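Local structure of putative enoyl-CoA hydratase (Streptomyces coelicolor A3, 3G64) at residues 17-22 with 28-33; 51-56 with 63-68; 115-120 with 214-219; 132-137 with 163-168; 137-142 with 206-211. The protein probably catalyses the hydration of the double bond of enoyl-CoA thioesters, or a related reaction of the crotonase family. One frame throughout, in Å; residues are numbered along the deposited sequence.

Contact 1: 17-22 with 28-33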
# COMPACT_ATOMS: atom_id res chain seq x y z
N ARG A 17 -23.79 0.74 -29.26
CA ARG A 17 -24.71 1.86 -29.36
C ARG A 17 -24.60 2.84 -28.20
O ARG A 17 -24.96 4.00 -28.32
CB ARG A 17 -26.15 1.35 -29.50
CG ARG A 17 -26.37 0.48 -30.74
CD ARG A 17 -27.78 -0.13 -30.80
NE ARG A 17 -27.81 -1.52 -30.34
CZ ARG A 17 -27.96 -2.57 -31.15
NH1 ARG A 17 -27.97 -3.80 -30.65
NH2 ARG A 17 -28.11 -2.38 -32.45
N HIS A 18 -24.09 2.38 -27.06
CA HIS A 18 -24.07 3.20 -25.85
C HIS A 18 -22.73 3.78 -25.45
O HIS A 18 -22.61 4.40 -24.40
CB HIS A 18 -24.70 2.42 -24.70
CG HIS A 18 -26.02 1.84 -25.07
ND1 HIS A 18 -27.16 2.61 -25.18
CD2 HIS A 18 -26.37 0.59 -25.44
CE1 HIS A 18 -28.17 1.85 -25.56
NE2 HIS A 18 -27.72 0.62 -25.73
N LEU A 19 -21.73 3.57 -26.28
CA LEU A 19 -20.46 4.27 -26.18
C LEU A 19 -19.86 4.25 -27.57
O LEU A 19 -20.36 3.54 -28.45
CB LEU A 19 -19.53 3.63 -25.13
CG LEU A 19 -19.55 2.12 -24.96
CD1 LEU A 19 -18.91 1.48 -26.17
CD2 LEU A 19 -18.83 1.64 -23.70
N ARG A 20 -18.81 5.03 -27.79
CA ARG A 20 -18.18 5.02 -29.10
C ARG A 20 -16.90 4.21 -29.05
O ARG A 20 -16.04 4.44 -28.19
CB ARG A 20 -17.90 6.44 -29.61
CG ARG A 20 -17.30 6.48 -31.02
CD ARG A 20 -16.52 7.76 -31.29
NE ARG A 20 -17.33 8.93 -30.95
CZ ARG A 20 -16.83 10.07 -30.47
NH1 ARG A 20 -15.52 10.20 -30.26
NH2 ARG A 20 -17.67 11.07 -30.18
N VAL A 21 -16.78 3.25 -29.96
CA VAL A 21 -15.64 2.34 -29.98
C VAL A 21 -14.97 2.42 -31.35
O VAL A 21 -15.60 2.16 -32.37
CB VAL A 21 -16.05 0.88 -29.76
CG1 VAL A 21 -14.81 -0.02 -29.71
CG2 VAL A 21 -16.84 0.75 -28.49
N GLU A 22 -13.69 2.77 -31.35
CA GLU A 22 -12.87 2.85 -32.57
C GLU A 22 -11.59 2.11 -32.30
O GLU A 22 -10.98 2.31 -31.24
CB GLU A 22 -12.47 4.31 -32.85
CG GLU A 22 -13.65 5.28 -32.93
CD GLU A 22 -13.22 6.76 -32.94
OE1 GLU A 22 -12.68 7.27 -31.93
OE2 GLU A 22 -13.46 7.41 -33.98
N ALA A 28 -7.60 0.42 -29.13
CA ALA A 28 -9.02 0.74 -29.03
C ALA A 28 -9.19 2.07 -28.31
O ALA A 28 -8.54 2.33 -27.29
CB ALA A 28 -9.74 -0.35 -28.28
N THR A 29 -10.06 2.93 -28.84
CA THR A 29 -10.47 4.12 -28.11
C THR A 29 -11.95 4.02 -27.78
O THR A 29 -12.78 3.84 -28.67
CB THR A 29 -10.19 5.41 -28.91
OG1 THR A 29 -8.82 5.43 -29.30
CG2 THR A 29 -10.48 6.63 -28.05
N VAL A 30 -12.27 4.10 -26.50
CA VAL A 30 -13.65 4.04 -26.05
C VAL A 30 -13.97 5.42 -25.52
O VAL A 30 -13.41 5.87 -24.51
CB VAL A 30 -13.86 2.97 -24.94
CG1 VAL A 30 -15.33 2.92 -24.47
CG2 VAL A 30 -13.41 1.57 -25.43
N THR A 31 -14.83 6.14 -26.23
CA THR A 31 -15.24 7.43 -25.75
C THR A 31 -16.64 7.36 -25.18
O THR A 31 -17.59 6.97 -25.88
CB THR A 31 -15.20 8.46 -26.88
OG1 THR A 31 -13.92 8.39 -27.55
CG2 THR A 31 -15.42 9.85 -26.30
N LEU A 32 -16.77 7.73 -23.90
CA LEU A 32 -18.08 7.77 -23.26
C LEU A 32 -19.05 8.67 -24.03
O LEU A 32 -18.66 9.72 -24.55
CB LEU A 32 -17.95 8.24 -21.83
CG LEU A 32 -17.04 7.33 -21.01
CD1 LEU A 32 -16.85 7.92 -19.63
CD2 LEU A 32 -17.65 5.89 -20.92
N ALA A 33 -20.30 8.25 -24.08
CA ALA A 33 -21.35 9.02 -24.73
C ALA A 33 -21.97 10.09 -23.79
O ALA A 33 -21.93 9.95 -22.54
CB ALA A 33 -22.43 8.06 -25.25
O HOH W 1 -21.02 5.86 -22.70
O HOH W 2 -13.85 6.52 -29.39
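Arg20 and Thr31 pair through both backbone groups: Arg20 N donates to Thr31 O at 3.0 Å, and Thr31 N returns a bond to Arg20 O at 2.9 Å. One pair further, Glu22 and Thr29 repeat the scheme, with Thr29 N only 2.6 Å from Glu22 O. Val21 and Val30 form the non-hydrogen-bonded pair in between, and Val30 CA leans on Arg20 O in a CA-H...O contact of 3.2 Å.

Two waters extend the polar seam. One links His18 O to Ala33 N where the strands part; the other lies within bonding distance of Glu22 OE1, Thr29 O and Thr31 OG1, which it cannot all serve as donor.

With CG opposite the backbone N (chi1 -177°) and a bend at chi3 (-51°), Arg20 lays a guanidinium face over Thr31 CB, 3.8 Å from NH1, while NH2 forms a salt bridge with Glu70. On the Val21 side of the sheet, Leu19 CD2 meets Val30 CG1 at 3.8 Å, and helix 43-58 covers both residues.

The 165° between strand directions and the alternating pairs define an antiparallel beta hairpin, which forms an outer margin of this chain's six-stranded crotonase-like sheet.

Contact 2: 51-56 with 63-68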
# COMPACT_ATOMS: atom_id res chain seq x y z
N ASP A 51 -19.66 -5.86 -21.65
CA ASP A 51 -19.68 -6.79 -22.78
C ASP A 51 -18.58 -6.50 -23.79
O ASP A 51 -18.04 -7.44 -24.39
CB ASP A 51 -21.04 -6.75 -23.45
CG ASP A 51 -22.14 -7.29 -22.55
OD1 ASP A 51 -21.83 -8.11 -21.64
OD2 ASP A 51 -23.31 -6.90 -22.76
N LEU A 52 -18.26 -5.22 -23.99
CA LEU A 52 -17.15 -4.85 -24.87
C LEU A 52 -15.83 -5.37 -24.30
O LEU A 52 -15.05 -5.96 -25.02
CB LEU A 52 -17.06 -3.33 -25.09
CG LEU A 52 -15.79 -2.85 -25.79
CD1 LEU A 52 -15.79 -3.33 -27.26
CD2 LEU A 52 -15.64 -1.33 -25.74
N LEU A 53 -15.59 -5.15 -23.00
CA LEU A 53 -14.33 -5.62 -22.43
C LEU A 53 -14.23 -7.14 -22.53
O LEU A 53 -13.16 -7.67 -22.84
CB LEU A 53 -14.16 -5.18 -20.98
CG LEU A 53 -13.92 -3.67 -20.83
CD1 LEU A 53 -13.97 -3.26 -19.37
CD2 LEU A 53 -12.60 -3.23 -21.48
N ALA A 54 -15.34 -7.84 -22.31
CA ALA A 54 -15.31 -9.30 -22.39
C ALA A 54 -14.98 -9.72 -23.83
O ALA A 54 -14.18 -10.62 -24.07
CB ALA A 54 -16.67 -9.90 -21.94
N GLU A 55 -15.59 -9.04 -24.78
CA GLU A 55 -15.32 -9.34 -26.18
C GLU A 55 -13.87 -9.05 -26.61
O GLU A 55 -13.21 -9.91 -27.23
CB GLU A 55 -16.32 -8.61 -27.09
CG GLU A 55 -16.17 -9.05 -28.53
CD GLU A 55 -16.96 -8.19 -29.49
OE1 GLU A 55 -18.21 -8.17 -29.37
OE2 GLU A 55 -16.32 -7.54 -30.37
N LEU A 56 -13.35 -7.86 -26.28
CA LEU A 56 -11.95 -7.55 -26.58
C LEU A 56 -10.99 -8.52 -25.86
O LEU A 56 -9.92 -8.83 -26.36
CB LEU A 56 -11.60 -6.12 -26.17
CG LEU A 56 -12.41 -5.03 -26.86
CD1 LEU A 56 -12.03 -3.63 -26.40
CD2 LEU A 56 -12.28 -5.17 -28.38
N ARG A 63 -4.04 -4.09 -28.29
CA ARG A 63 -2.83 -4.09 -27.49
C ARG A 63 -2.82 -2.93 -26.52
O ARG A 63 -1.91 -2.81 -25.71
CB ARG A 63 -1.57 -4.05 -28.39
CG ARG A 63 -1.48 -5.23 -29.37
CD ARG A 63 -0.15 -5.32 -30.16
NE ARG A 63 0.20 -4.14 -30.95
CZ ARG A 63 -0.31 -3.82 -32.15
NH1 ARG A 63 -1.23 -4.57 -32.72
NH2 ARG A 63 0.10 -2.72 -32.76
N ALA A 64 -3.84 -2.07 -26.59
CA ALA A 64 -4.00 -0.96 -25.65
C ALA A 64 -5.39 -0.39 -25.79
O ALA A 64 -5.98 -0.42 -26.88
CB ALA A 64 -2.96 0.15 -25.89
N LEU A 65 -5.90 0.17 -24.71
CA LEU A 65 -7.21 0.80 -24.76
C LEU A 65 -7.18 2.14 -24.03
O LEU A 65 -6.69 2.25 -22.89
CB LEU A 65 -8.28 -0.15 -24.20
CG LEU A 65 -9.74 0.36 -24.22
CD1 LEU A 65 -10.72 -0.80 -24.27
CD2 LEU A 65 -10.02 1.24 -23.02
N VAL A 66 -7.70 3.15 -24.70
CA VAL A 66 -7.88 4.48 -24.12
C VAL A 66 -9.35 4.67 -23.78
O VAL A 66 -10.24 4.41 -24.60
CB VAL A 66 -7.46 5.59 -25.10
CG1 VAL A 66 -7.74 6.98 -24.50
CG2 VAL A 66 -5.98 5.45 -25.48
N LEU A 67 -9.60 5.09 -22.55
CA LEU A 67 -10.94 5.43 -22.11
C LEU A 67 -11.03 6.96 -22.02
O LEU A 67 -10.27 7.60 -21.31
CB LEU A 67 -11.22 4.76 -20.75
CG LEU A 67 -12.58 4.96 -20.04
CD1 LEU A 67 -13.74 4.59 -20.95
CD2 LEU A 67 -12.67 4.13 -18.71
N ALA A 68 -11.95 7.55 -22.76
CA ALA A 68 -12.03 9.01 -22.86
C ALA A 68 -13.46 9.52 -22.71
O ALA A 68 -14.41 8.73 -22.79
CB ALA A 68 -11.45 9.46 -24.17
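Leu65 meets Leu53 and Leu56 through a single methyl group, and these apolar touches make up the whole direct contact. Leu65 CD1 lies 3.8 Å from Leu56 CD1. The same methyl is 4.2 Å from Leu53 CD2, a looser approach. In both cases the two side chains cross at about a right angle, so ends meet without lengthwise overlap, and the surface buried between the segments is just 90 Å². Leu65 gains its reach from an extended start: with chi1 at -179°, CG stands opposite the backbone N and the chain projects from the strand toward the helix. Leu53 and Leu56, three residues apart, come from nearly the same side of helix 43-58.

Backbone bonds are made within the helix and between neighbouring strands, not from helix to strand. Leu56 N donates to Leu52 O at 2.8 Å, one regular helical bond behind the contact, whereas the strand spends its groups on its neighbours, Leu65 pairing with Pro115 and Ile117.

Further apolar cover lies round Leu65 and Leu53. Leu65 also packs on Ala28 and Val30 of the adjacent strand, and Leu53 on Ala108 and Val109 of helix 92-111.

The CA atoms of Leu56 and Leu65 remain 9.8 Å apart, a separation bridged entirely by side chains, as where a helix lies over a sheet. Because every touching group is a buried methyl, this meeting of 51-56 with 63-68 rests on dispersion and on the exclusion of water; no polar bond between the segments fixes the fit, which probably depends on the shapes of the leucines.

Contact 3: 115-120 with 214-219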
# COMPACT_ATOMS: atom_id res chain seq x y z
N PRO A 115 -3.11 -2.96 -21.49
CA PRO A 115 -3.14 -1.76 -20.66
C PRO A 115 -4.33 -0.87 -21.02
O PRO A 115 -4.69 -0.69 -22.20
CB PRO A 115 -1.82 -1.01 -21.01
CG PRO A 115 -1.19 -1.78 -22.12
CD PRO A 115 -1.97 -3.01 -22.44
N VAL A 116 -4.91 -0.29 -19.98
CA VAL A 116 -6.02 0.64 -20.15
C VAL A 116 -5.54 1.99 -19.67
O VAL A 116 -4.92 2.10 -18.60
CB VAL A 116 -7.24 0.15 -19.33
CG1 VAL A 116 -8.34 1.22 -19.31
CG2 VAL A 116 -7.75 -1.17 -19.91
N ILE A 117 -5.80 3.03 -20.47
CA ILE A 117 -5.34 4.38 -20.17
C ILE A 117 -6.56 5.31 -20.08
O ILE A 117 -7.37 5.39 -21.00
CB ILE A 117 -4.41 4.86 -21.31
CG1 ILE A 117 -3.22 3.90 -21.44
CG2 ILE A 117 -4.01 6.34 -21.13
CD1 ILE A 117 -2.76 3.72 -22.85
N ALA A 118 -6.71 6.01 -18.96
CA ALA A 118 -7.79 7.00 -18.83
C ALA A 118 -7.28 8.39 -19.17
O ALA A 118 -6.29 8.87 -18.59
CB ALA A 118 -8.39 6.97 -17.42
N ALA A 119 -7.94 9.03 -20.14
CA ALA A 119 -7.56 10.37 -20.59
C ALA A 119 -8.42 11.35 -19.82
O ALA A 119 -9.61 11.51 -20.12
CB ALA A 119 -7.83 10.51 -22.12
N LEU A 120 -7.85 12.00 -18.80
CA LEU A 120 -8.66 12.75 -17.84
C LEU A 120 -8.57 14.27 -17.98
O LEU A 120 -7.51 14.82 -18.26
CB LEU A 120 -8.24 12.40 -16.40
CG LEU A 120 -8.27 10.92 -15.98
CD1 LEU A 120 -7.75 10.82 -14.56
CD2 LEU A 120 -9.69 10.41 -16.06
N ARG A 214 -0.09 4.22 -28.12
CA ARG A 214 0.71 3.81 -29.26
C ARG A 214 2.10 3.33 -28.83
O ARG A 214 2.62 2.36 -29.36
CB ARG A 214 0.82 4.99 -30.26
CG ARG A 214 1.60 4.65 -31.53
CD ARG A 214 1.09 3.37 -32.18
NE ARG A 214 -0.28 3.55 -32.65
CZ ARG A 214 -1.10 2.56 -32.97
NH1 ARG A 214 -0.71 1.29 -32.87
NH2 ARG A 214 -2.34 2.84 -33.38
N ARG A 215 2.71 4.02 -27.87
CA ARG A 215 3.97 3.57 -27.29
C ARG A 215 3.85 2.15 -26.76
O ARG A 215 4.70 1.30 -27.04
CB ARG A 215 4.43 4.52 -26.18
CG ARG A 215 5.70 4.03 -25.49
CD ARG A 215 6.24 4.97 -24.43
NE ARG A 215 7.46 4.40 -23.88
CZ ARG A 215 8.09 4.82 -22.79
NH1 ARG A 215 7.61 5.83 -22.08
NH2 ARG A 215 9.20 4.22 -22.39
N LEU A 216 2.79 1.88 -25.99
CA LEU A 216 2.55 0.55 -25.44
C LEU A 216 2.26 -0.46 -26.55
O LEU A 216 2.77 -1.57 -26.52
CB LEU A 216 1.40 0.57 -24.42
CG LEU A 216 1.75 1.24 -23.09
CD1 LEU A 216 0.49 1.73 -22.37
CD2 LEU A 216 2.53 0.29 -22.20
N ALA A 217 1.45 -0.05 -27.53
CA ALA A 217 1.06 -0.96 -28.62
C ALA A 217 2.23 -1.29 -29.56
O ALA A 217 2.19 -2.28 -30.29
CB ALA A 217 -0.11 -0.40 -29.41
N ASP A 218 3.26 -0.45 -29.54
CA ASP A 218 4.46 -0.66 -30.32
C ASP A 218 5.44 -1.59 -29.60
O ASP A 218 6.44 -2.03 -30.17
CB ASP A 218 5.16 0.67 -30.60
CG ASP A 218 4.48 1.48 -31.72
OD1 ASP A 218 3.71 0.90 -32.52
OD2 ASP A 218 4.73 2.70 -31.80
N GLY A 219 5.16 -1.87 -28.32
CA GLY A 219 6.06 -2.66 -27.50
C GLY A 219 5.70 -4.14 -27.51
O GLY A 219 4.83 -4.57 -28.28
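Leu216 carries this contact alone for its segment, meeting Pro115 and Ile117 at the start of strand 116-120. Along 214-219, Arg214 comes first and turns away from the strand; its NH1 and NH2 reach Asp25 O and Thr24 O, while its own carbonyl O receives Asp218 N at 2.9 Å in a helical bond. Arg215 instead sends NH2 into a salt bridge with Asp183 of the second subunit.

Leu216 follows, pointing at the strand. Its chi1 of -72° sets CG opposite the carbonyl carbon, and chi2 of 158° then turns CD1 onto the strand residues. That methyl is 3.8 Å from Pro115 CB, with Pro115 CG nearly as close at 3.9 Å, the ring and the leucine sliding past one another in opposite directions. Against Ile117 the approach differs: CD1 of Leu216 and CD1 of Ile117 come tip to tip, also at 3.8 Å. One methyl thus serves both the proline ring and the Ile117 end.

Ala217 gives its carbonyl O to Arg63 NE. Gly219 N then bonds to Leu216 O at 3.0 Å.

Met180 and Leu181 of the second subunit pack on Pro115 and Leu216 respectively, bringing the leucine close to a subunit boundary. A helix laid by its apolar side across parallel strands is the layered alpha/beta arrangement of the crotonase-like fold.

Contact 4: 132-137 with 163-168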
# COMPACT_ATOMS: atom_id res chain seq x y z
N ALA A 132 -11.50 5.64 -13.62
CA ALA A 132 -10.16 6.21 -13.75
C ALA A 132 -9.17 5.45 -12.85
O ALA A 132 -8.09 5.08 -13.27
CB ALA A 132 -10.18 7.70 -13.40
N LEU A 133 -9.57 5.22 -11.61
CA LEU A 133 -8.70 4.55 -10.64
C LEU A 133 -8.36 3.11 -11.08
O LEU A 133 -7.28 2.61 -10.80
CB LEU A 133 -9.42 4.54 -9.28
CG LEU A 133 -8.72 3.99 -8.03
CD1 LEU A 133 -7.49 4.85 -7.73
CD2 LEU A 133 -9.71 4.00 -6.86
N ALA A 134 -9.27 2.45 -11.80
CA ALA A 134 -9.04 1.07 -12.21
C ALA A 134 -8.07 0.95 -13.40
O ALA A 134 -7.41 -0.07 -13.58
CB ALA A 134 -10.36 0.37 -12.53
N ALA A 135 -8.00 2.01 -14.19
CA ALA A 135 -7.11 2.05 -15.35
C ALA A 135 -5.67 1.82 -14.92
O ALA A 135 -5.28 2.10 -13.76
CB ALA A 135 -7.24 3.44 -16.08
N ASP A 136 -4.87 1.28 -15.83
CA ASP A 136 -3.46 1.11 -15.54
C ASP A 136 -2.74 2.45 -15.51
O ASP A 136 -1.81 2.65 -14.69
CB ASP A 136 -2.86 0.16 -16.57
CG ASP A 136 -3.61 -1.17 -16.60
OD1 ASP A 136 -3.45 -1.94 -15.62
OD2 ASP A 136 -4.40 -1.42 -17.54
N PHE A 137 -3.19 3.38 -16.37
CA PHE A 137 -2.57 4.71 -16.48
C PHE A 137 -3.65 5.79 -16.42
O PHE A 137 -4.72 5.64 -17.03
CB PHE A 137 -1.76 4.89 -17.78
CG PHE A 137 -0.60 3.93 -17.93
CD1 PHE A 137 0.69 4.32 -17.57
CD2 PHE A 137 -0.79 2.66 -18.44
CE1 PHE A 137 1.76 3.45 -17.72
CE2 PHE A 137 0.28 1.76 -18.58
CZ PHE A 137 1.56 2.16 -18.22
N ALA A 163 -12.95 0.98 -2.48
CA ALA A 163 -12.33 0.84 -1.18
C ALA A 163 -11.24 -0.24 -1.19
O ALA A 163 -10.40 -0.30 -0.27
CB ALA A 163 -13.37 0.53 -0.09
N TYR A 164 -11.24 -1.08 -2.22
CA TYR A 164 -10.12 -2.00 -2.43
C TYR A 164 -8.99 -1.27 -3.16
O TYR A 164 -7.81 -1.29 -2.73
CB TYR A 164 -10.59 -3.20 -3.26
CG TYR A 164 -9.49 -4.13 -3.73
CD1 TYR A 164 -9.05 -5.20 -2.93
CD2 TYR A 164 -8.88 -3.94 -4.98
CE1 TYR A 164 -8.02 -6.06 -3.37
CE2 TYR A 164 -7.85 -4.78 -5.43
CZ TYR A 164 -7.43 -5.84 -4.63
OH TYR A 164 -6.41 -6.67 -5.11
N LEU A 165 -9.31 -0.62 -4.27
CA LEU A 165 -8.24 -0.01 -5.07
C LEU A 165 -7.63 1.23 -4.41
O LEU A 165 -6.42 1.40 -4.42
CB LEU A 165 -8.77 0.38 -6.44
CG LEU A 165 -9.10 -0.79 -7.36
CD1 LEU A 165 -9.89 -0.26 -8.58
CD2 LEU A 165 -7.82 -1.54 -7.80
N LEU A 166 -8.46 2.10 -3.84
CA LEU A 166 -7.92 3.41 -3.47
C LEU A 166 -6.78 3.30 -2.45
O LEU A 166 -5.73 3.91 -2.64
CB LEU A 166 -9.01 4.41 -3.04
CG LEU A 166 -8.56 5.88 -2.93
CD1 LEU A 166 -7.97 6.49 -4.24
CD2 LEU A 166 -9.73 6.71 -2.42
N PRO A 167 -6.97 2.53 -1.36
CA PRO A 167 -5.83 2.48 -0.43
C PRO A 167 -4.60 1.85 -1.05
O PRO A 167 -3.49 2.10 -0.55
CB PRO A 167 -6.30 1.54 0.70
CG PRO A 167 -7.68 1.19 0.40
CD PRO A 167 -8.17 1.87 -0.85
N ARG A 168 -4.77 1.00 -2.07
CA ARG A 168 -3.61 0.37 -2.70
C ARG A 168 -2.88 1.33 -3.65
O ARG A 168 -1.73 1.08 -4.04
CB ARG A 168 -4.01 -0.92 -3.43
CG ARG A 168 -4.30 -2.05 -2.41
CD ARG A 168 -5.11 -3.16 -3.02
NE ARG A 168 -5.24 -4.29 -2.09
CZ ARG A 168 -6.18 -4.40 -1.14
NH1 ARG A 168 -7.07 -3.43 -0.95
NH2 ARG A 168 -6.21 -5.50 -0.37
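Asp136 OD2, two residues beyond the Ala134 that meets Leu165, is gripped by Lys228 NZ in a salt bridge and by Val116 N in a hydrogen bond, while OD1 takes Arg110 NH1. On the other segment Tyr164 O receives Arg168 NH1 at 2.9 Å, one turn further along the helix. The acceptor lies near the guanidinium plane, 14° out of it, and Tyr164 CE1 sits 3.3 Å above the centre of the same group. Pro167 has no amide proton to give, and the helix kinks there.

Across the segments the side-chain touches are apolar, though Leu133 CD2 also lies 3.8 Å from Leu166 N. Leu133 has its CG opposite the backbone N (chi1 -176°), which sets its methyls against Leu165 and Leu166. CD2 lies 3.8 Å from Leu165 CB as the two chains slide past each other in opposite directions. CD1 meets Leu166 CD1 at 3.9 Å, those side chains crossing at about a right angle. Beside this, Leu165 CD1 approaches Ala134 CB at 4.0 Å. An alanine in place of Leu133 is likely to open a gap facing Leu165 and Leu166 and leave Leu166 without its partner in 132-137.

Arg168 NH2 also bonds to Glu234 O of the third subunit, and Leu165 packs on Val106 of helix 92-111. The chemistry is accordingly divided: buried aliphatic groups join helices 127-134 and 162-170 with no polar bond between the segments, whereas the directional bonds of helix 162-170 are turned to its own backbone, to neighbouring subunits and, through Tyr164 OH, to Asp236 of the same chain.

Contact 5: 137-142 with 206-211. With GOL (glycerol), chain F.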
# COMPACT_ATOMS: atom_id res chain seq x y z
N PHE A 137 -3.19 3.38 -16.37
CA PHE A 137 -2.57 4.71 -16.48
C PHE A 137 -3.65 5.79 -16.42
O PHE A 137 -4.72 5.64 -17.03
CB PHE A 137 -1.76 4.89 -17.78
CG PHE A 137 -0.60 3.93 -17.93
CD1 PHE A 137 0.69 4.32 -17.57
CD2 PHE A 137 -0.79 2.66 -18.44
CE1 PHE A 137 1.76 3.45 -17.72
CE2 PHE A 137 0.28 1.76 -18.58
CZ PHE A 137 1.56 2.16 -18.22
N ARG A 138 -3.36 6.86 -15.67
CA ARG A 138 -4.19 8.07 -15.67
C ARG A 138 -3.36 9.25 -16.24
O ARG A 138 -2.42 9.75 -15.61
CB ARG A 138 -4.71 8.40 -14.27
CG ARG A 138 -5.87 7.46 -13.79
CD ARG A 138 -5.94 7.34 -12.25
NE ARG A 138 -4.72 6.71 -11.77
CZ ARG A 138 -4.44 5.41 -11.90
NH1 ARG A 138 -3.28 4.94 -11.48
NH2 ARG A 138 -5.33 4.57 -12.43
N VAL A 139 -3.72 9.65 -17.45
CA VAL A 139 -3.07 10.78 -18.14
C VAL A 139 -4.01 11.98 -18.02
O VAL A 139 -5.10 11.99 -18.58
CB VAL A 139 -2.79 10.40 -19.60
CG1 VAL A 139 -2.26 11.58 -20.40
CG2 VAL A 139 -1.81 9.20 -19.64
N ALA A 140 -3.59 12.99 -17.26
CA ALA A 140 -4.51 14.00 -16.76
C ALA A 140 -4.01 15.39 -17.08
O ALA A 140 -2.81 15.66 -16.92
CB ALA A 140 -4.63 13.86 -15.24
N ASP A 141 -4.92 16.27 -17.48
CA ASP A 141 -4.56 17.69 -17.63
C ASP A 141 -4.86 18.42 -16.32
O ASP A 141 -5.44 17.82 -15.41
CB ASP A 141 -5.15 18.33 -18.92
CG ASP A 141 -6.51 19.01 -18.73
OD1 ASP A 141 -7.07 19.47 -19.76
OD2 ASP A 141 -7.02 19.07 -17.59
N PRO A 142 -4.39 19.67 -16.20
CA PRO A 142 -4.45 20.39 -14.92
C PRO A 142 -5.85 20.70 -14.46
O PRO A 142 -5.99 21.09 -13.29
CB PRO A 142 -3.72 21.72 -15.23
CG PRO A 142 -2.77 21.38 -16.32
CD PRO A 142 -3.49 20.33 -17.17
N ASP A 206 -6.07 14.00 -24.18
CA ASP A 206 -6.42 13.00 -25.19
C ASP A 206 -5.25 12.66 -26.11
O ASP A 206 -5.00 11.50 -26.44
CB ASP A 206 -7.64 13.46 -26.00
CG ASP A 206 -8.91 13.56 -25.13
OD1 ASP A 206 -9.32 12.55 -24.56
OD2 ASP A 206 -9.51 14.65 -25.02
N GLU A 207 -4.50 13.68 -26.50
CA GLU A 207 -3.38 13.49 -27.40
C GLU A 207 -2.28 12.70 -26.69
O GLU A 207 -1.73 11.74 -27.24
CB GLU A 207 -2.88 14.87 -27.86
CG GLU A 207 -1.48 14.88 -28.41
CD GLU A 207 -1.08 16.26 -28.93
OE1 GLU A 207 -1.21 17.26 -28.18
OE2 GLU A 207 -0.64 16.33 -30.10
N ALA A 208 -1.98 13.08 -25.46
CA ALA A 208 -0.95 12.37 -24.70
C ALA A 208 -1.39 10.92 -24.39
O ALA A 208 -0.57 10.01 -24.41
CB ALA A 208 -0.61 13.11 -23.42
N ALA A 209 -2.69 10.70 -24.16
CA ALA A 209 -3.18 9.34 -23.91
C ALA A 209 -3.00 8.49 -25.15
O ALA A 209 -2.58 7.34 -25.08
CB ALA A 209 -4.65 9.37 -23.49
N ARG A 210 -3.30 9.08 -26.29
CA ARG A 210 -3.14 8.38 -27.56
C ARG A 210 -1.66 8.05 -27.84
O ARG A 210 -1.35 7.00 -28.40
CB ARG A 210 -3.71 9.23 -28.70
CG ARG A 210 -3.50 8.59 -30.04
CD ARG A 210 -4.08 9.42 -31.15
NE ARG A 210 -3.45 9.04 -32.41
CZ ARG A 210 -3.44 9.79 -33.50
NH1 ARG A 210 -4.05 10.97 -33.51
NH2 ARG A 210 -2.81 9.35 -34.59
N THR A 211 -0.76 8.96 -27.47
CA THR A 211 0.69 8.74 -27.67
C THR A 211 1.14 7.60 -26.76
O THR A 211 1.86 6.69 -27.18
CB THR A 211 1.50 10.05 -27.39
OG1 THR A 211 1.20 11.05 -28.38
CG2 THR A 211 3.01 9.79 -27.39
C1 GOL F . -8.33 17.37 -22.26
O1 GOL F . -7.00 17.75 -22.01
C2 GOL F . -8.63 17.53 -23.74
O2 GOL F . -8.09 16.44 -24.45
C3 GOL F . -10.14 17.71 -23.97
O3 GOL F . -10.49 19.01 -23.55
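Val139 CG1 touches Ala208 CB at 3.8 Å, and the same methyl comes 3.9 Å from Ala209 N. Because chi1 is 174°, CG1 stands opposite the backbone N and leads the side chain onto the helix. A longer approach of 4.4 Å joins Val139 CB to Ala209 CB; the small alanines let the backbones draw near, with CA atoms of Val139 and Ala209 5.9 Å apart.

A glycerol, probably left from crystallisation, spans the two segments at one end. Its O1 donates to Asp141 OD1 at 2.8 Å. At O2 the backbone Asp206 N arrives at 3.2 Å with a fairly straight N-H...O angle of 160°, and Ala205 N is bonded to the same molecule. The separation of O2 from Asp206 OD2 is too short to be read closely. The ligand thus meets amides of the first turn of helix 205-217, which may favour an electron-rich oxygen there.

In the second shell, Asp141 OD1 also accepts from Gly203 N and OD2 is held by Ser143 OG, two bonds that probably fix the turn of the carboxylate; Glu202 OE2, a like charge, lies close to OD1.

Thr200 packs on Val139 and Ala208 alike. Strand 137-140 runs between strands 116-120 and 198-199, and helix 205-217 lies over this part of the sheet, with Ala209 reaching across to Ala119 and to Val66 on strand 64-69.

Four of the five contacts reach one six-stranded sheet, ordered 19-24, 27-32, 64-69, 116-120, 137-140, 198-199. Contact 1 forms its hairpin margin; contact 2 follows in the chain, centres about 9 Å apart, and the two meet through backbone bonds between strands 27-32 and 64-69. Contacts 3 and 5, centres about 9 Å apart, both use helix 205-217, so a helix late in the sequence packs over strands that come earlier. Contact 4, its centre about 22 Å from that of contact 1, joins two helices and shares Phe137 with contact 5, which it crosses in chain order. Contacts 3, 4 and 5 touch the second subunit, and contact 4 also the third, so they lie near subunit boundaries.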